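Long-range contact in replication initiation and membrane attachment protein (Geobacillus stearothermophilus 10, PDB 5WTN), which probably acts in the initiation and restart of DNA replication as a tetrameric primosomal protein that also takes part in membrane attachment: residues D12-S18 with K103-L109. Numbering follows the deposited sequence.
Sequences DRYTVQS and KLFLYEL
Asp12 OD1 accepts a hydrogen bond from the backbone N of Lys103 at 3.0 Å, from 42° above the carboxylate plane, while its OD2 accepts one from the backbone N of Ile9. From there the two strands run parallel, bonded at odd-numbered residues of both. Arg13 N donates to Lys103 O (2.7 Å), and Arg13 O accepts from Phe105 N. Thr15 N reaches Phe105 O at 2.9 Å, and Thr15 O accepts from Tyr107 N. Gln17 N meets Tyr107 O (2.8 Å) while Gln17 O accepts from Leu109 N. Ser18 OG donates to Leu109 O at 2.8 Å and is also hydrogen-bonded to Gly20 N. An alanine in place of Asp12 is likely to leave the amides of Lys103 and Ile9 without their carboxylate acceptors and the preceding turn less firmly tied to the strand. These are the two central strands of a four-stranded mixed sheet; strand 61-62 flanks 13-17, and strand 90-95 forms an antiparallel hairpin with 104-109, a topology consistent with a winged-helix domain. Tyr14, Phe105, Val16 and Tyr107 share the face toward the helices. With CG between its backbone N and carbonyl carbon (chi1 68°), Tyr14 swings its ring away from the partner strand, and its CB lies 3.5 Å from Tyr107 CE2. Its hydroxyl bonds Glu52, that of Tyr107 bonds His63. On the other face, Thr15 CG2 packs alongside Leu106 CG (3.6 Å) and the Gln17 side chain crosses that of Leu106 at about a right angle, its OE1 and CD against CD2; Phe154 of the second subunit covers Leu104 and Leu106. On this face Arg13 NE forms a salt bridge with Glu60, and Glu108 OE2 one with Arg19 NE.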
loop_
_atom_site.group_PDB
_atom_site.type_symbol
_atom_site.label_atom_id
_atom_site.label_comp_id
_atom_site.label_asym_id
_atom_site.label_seq_id
_atom_site.Cartn_x
_atom_site.Cartn_y
_atom_site.Cartn_z
ATOM N N ASP A 12 18.992 -27.425 3.423
ATOM C CA ASP A 12 18.543 -26.896 4.707
ATOM C C ASP A 12 17.174 -26.241 4.518
ATOM O O ASP A 12 16.842 -25.726 3.437
ATOM C CB ASP A 12 19.542 -25.882 5.275
ATOM C CG ASP A 12 20.793 -26.536 5.851
ATOM O OD1 ASP A 12 20.684 -27.696 6.313
ATOM O OD2 ASP A 12 21.880 -25.886 5.856
ATOM N N ARG A 13 16.352 -26.258 5.562
ATOM C CA ARG A 13 14.988 -25.741 5.444
ATOM C C ARG A 13 14.766 -24.421 6.183
ATOM O O ARG A 13 15.376 -24.173 7.221
ATOM C CB ARG A 13 13.979 -26.785 5.930
ATOM C CG ARG A 13 14.090 -28.129 5.228
ATOM C CD ARG A 13 12.919 -29.032 5.576
ATOM N NE ARG A 13 12.528 -28.906 6.977
ATOM C CZ ARG A 13 13.090 -29.583 7.974
ATOM N NH1 ARG A 13 14.072 -30.439 7.725
ATOM N NH2 ARG A 13 12.670 -29.404 9.218
ATOM N N TYR A 14 13.883 -23.582 5.643
ATOM C CA TYR A 14 13.526 -22.333 6.305
ATOM C C TYR A 14 12.028 -22.116 6.426
ATOM O O TYR A 14 11.212 -22.789 5.787
ATOM C CB TYR A 14 14.146 -21.141 5.595
ATOM C CG TYR A 14 13.580 -20.874 4.223
ATOM C CD1 TYR A 14 12.589 -19.912 4.027
ATOM C CD2 TYR A 14 14.058 -21.551 3.114
ATOM C CE1 TYR A 14 12.085 -19.641 2.757
ATOM C CE2 TYR A 14 13.555 -21.282 1.835
ATOM C CZ TYR A 14 12.568 -20.331 1.668
ATOM O OH TYR A 14 12.073 -20.080 0.410
ATOM N N THR A 15 11.686 -21.166 7.279
ATOM C CA THR A 15 10.372 -20.561 7.282
ATOM C C THR A 15 10.589 -19.058 7.393
ATOM O O THR A 15 11.601 -18.622 7.946
ATOM C CB THR A 15 9.529 -21.072 8.447
ATOM O OG1 THR A 15 8.279 -20.380 8.440
ATOM C CG2 THR A 15 10.219 -20.813 9.781
ATOM N N VAL A 16 9.666 -18.270 6.844
ATOM C CA VAL A 16 9.697 -16.815 7.003
ATOM C C VAL A 16 8.579 -16.355 7.920
ATOM O O VAL A 16 7.411 -16.686 7.701
ATOM C CB VAL A 16 9.468 -16.095 5.687
ATOM C CG1 VAL A 16 9.736 -14.590 5.864
ATOM C CG2 VAL A 16 10.313 -16.684 4.607
ATOM N N GLN A 17 8.920 -15.551 8.919
ATOM C CA GLN A 17 7.909 -15.023 9.842
ATOM C C GLN A 17 8.080 -13.536 10.181
ATOM O O GLN A 17 9.157 -12.945 9.976
ATOM C CB GLN A 17 7.849 -15.901 11.105
ATOM C CG GLN A 17 7.246 -17.264 10.798
ATOM C CD GLN A 17 7.351 -18.263 11.912
ATOM O OE1 GLN A 17 7.913 -19.344 11.724
ATOM N NE2 GLN A 17 6.785 -17.940 13.070
ATOM N N SER A 18 7.011 -12.911 10.662
ATOM C CA SER A 18 7.140 -11.543 11.154
ATOM C C SER A 18 6.072 -11.235 12.164
ATOM O O SER A 18 4.946 -11.713 12.020
ATOM C CB SER A 18 7.041 -10.545 10.000
ATOM O OG SER A 18 7.604 -9.302 10.366
ATOM N N LYS A 103 19.243 -28.826 8.627
ATOM C CA LYS A 103 18.882 -27.736 9.524
ATOM C C LYS A 103 17.523 -27.080 9.198
ATOM O O LYS A 103 17.073 -27.062 8.040
ATOM C CB LYS A 103 19.965 -26.660 9.488
ATOM C CG LYS A 103 21.292 -27.018 10.120
ATOM C CD LYS A 103 22.262 -25.890 9.831
ATOM C CE LYS A 103 23.514 -25.917 10.677
ATOM N NZ LYS A 103 24.340 -24.724 10.315
ATOM N N LEU A 104 16.878 -26.532 10.224
ATOM C CA LEU A 104 15.656 -25.752 10.021
ATOM C C LEU A 104 15.831 -24.295 10.496
ATOM O O LEU A 104 15.951 -24.050 11.691
ATOM C CB LEU A 104 14.479 -26.407 10.747
ATOM C CG LEU A 104 13.156 -25.637 10.754
ATOM C CD1 LEU A 104 12.670 -25.374 9.341
ATOM C CD2 LEU A 104 12.104 -26.374 11.558
ATOM N N PHE A 105 15.827 -23.345 9.563
ATOM C CA PHE A 105 15.969 -21.923 9.895
ATOM C C PHE A 105 14.639 -21.199 10.052
ATOM O O PHE A 105 13.684 -21.482 9.332
ATOM C CB PHE A 105 16.763 -21.202 8.814
ATOM C CG PHE A 105 18.179 -21.617 8.753
ATOM C CD1 PHE A 105 19.111 -21.043 9.591
ATOM C CD2 PHE A 105 18.588 -22.609 7.873
ATOM C CE1 PHE A 105 20.437 -21.428 9.547
ATOM C CE2 PHE A 105 19.917 -23.008 7.827
ATOM C CZ PHE A 105 20.841 -22.414 8.667
ATOM N N LEU A 106 14.585 -20.263 10.993
ATOM C CA LEU A 106 13.465 -19.341 11.086
ATOM C C LEU A 106 13.972 -17.968 10.663
ATOM O O LEU A 106 14.855 -17.401 11.296
ATOM C CB LEU A 106 12.949 -19.297 12.520
ATOM C CG LEU A 106 11.446 -19.105 12.732
ATOM C CD1 LEU A 106 11.072 -19.360 14.183
ATOM C CD2 LEU A 106 11.036 -17.714 12.292
ATOM N N TYR A 107 13.434 -17.443 9.574
ATOM C CA TYR A 107 13.807 -16.111 9.125
ATOM C C TYR A 107 12.745 -15.141 9.567
ATOM O O TYR A 107 11.646 -15.122 9.021
ATOM C CB TYR A 107 13.906 -16.087 7.607
ATOM C CG TYR A 107 15.106 -16.825 7.099
ATOM C CD1 TYR A 107 16.315 -16.759 7.773
ATOM C CD2 TYR A 107 15.035 -17.609 5.966
ATOM C CE1 TYR A 107 17.436 -17.444 7.322
ATOM C CE2 TYR A 107 16.151 -18.304 5.504
ATOM C CZ TYR A 107 17.351 -18.219 6.186
ATOM O OH TYR A 107 18.464 -18.900 5.741
ATOM N N GLU A 108 13.080 -14.325 10.557
ATOM C CA GLU A 108 12.107 -13.404 11.149
ATOM C C GLU A 108 12.338 -11.995 10.598
ATOM O O GLU A 108 13.322 -11.327 10.917
ATOM C CB GLU A 108 12.189 -13.480 12.686
ATOM C CG GLU A 108 11.639 -12.305 13.477
ATOM C CD GLU A 108 10.117 -12.290 13.568
ATOM O OE1 GLU A 108 9.468 -13.242 13.068
ATOM O OE2 GLU A 108 9.568 -11.319 14.141
ATOM N N LEU A 109 11.430 -11.553 9.742
ATOM C CA LEU A 109 11.613 -10.264 9.088
ATOM C C LEU A 109 11.338 -9.087 10.005
ATOM O O LEU A 109 10.348 -9.058 10.734
ATOM C CB LEU A 109 10.706 -10.159 7.877
ATOM C CG LEU A 109 11.256 -10.725 6.589
ATOM C CD1 LEU A 109 10.225 -10.509 5.540
ATOM C CD2 LEU A 109 12.524 -9.983 6.208
#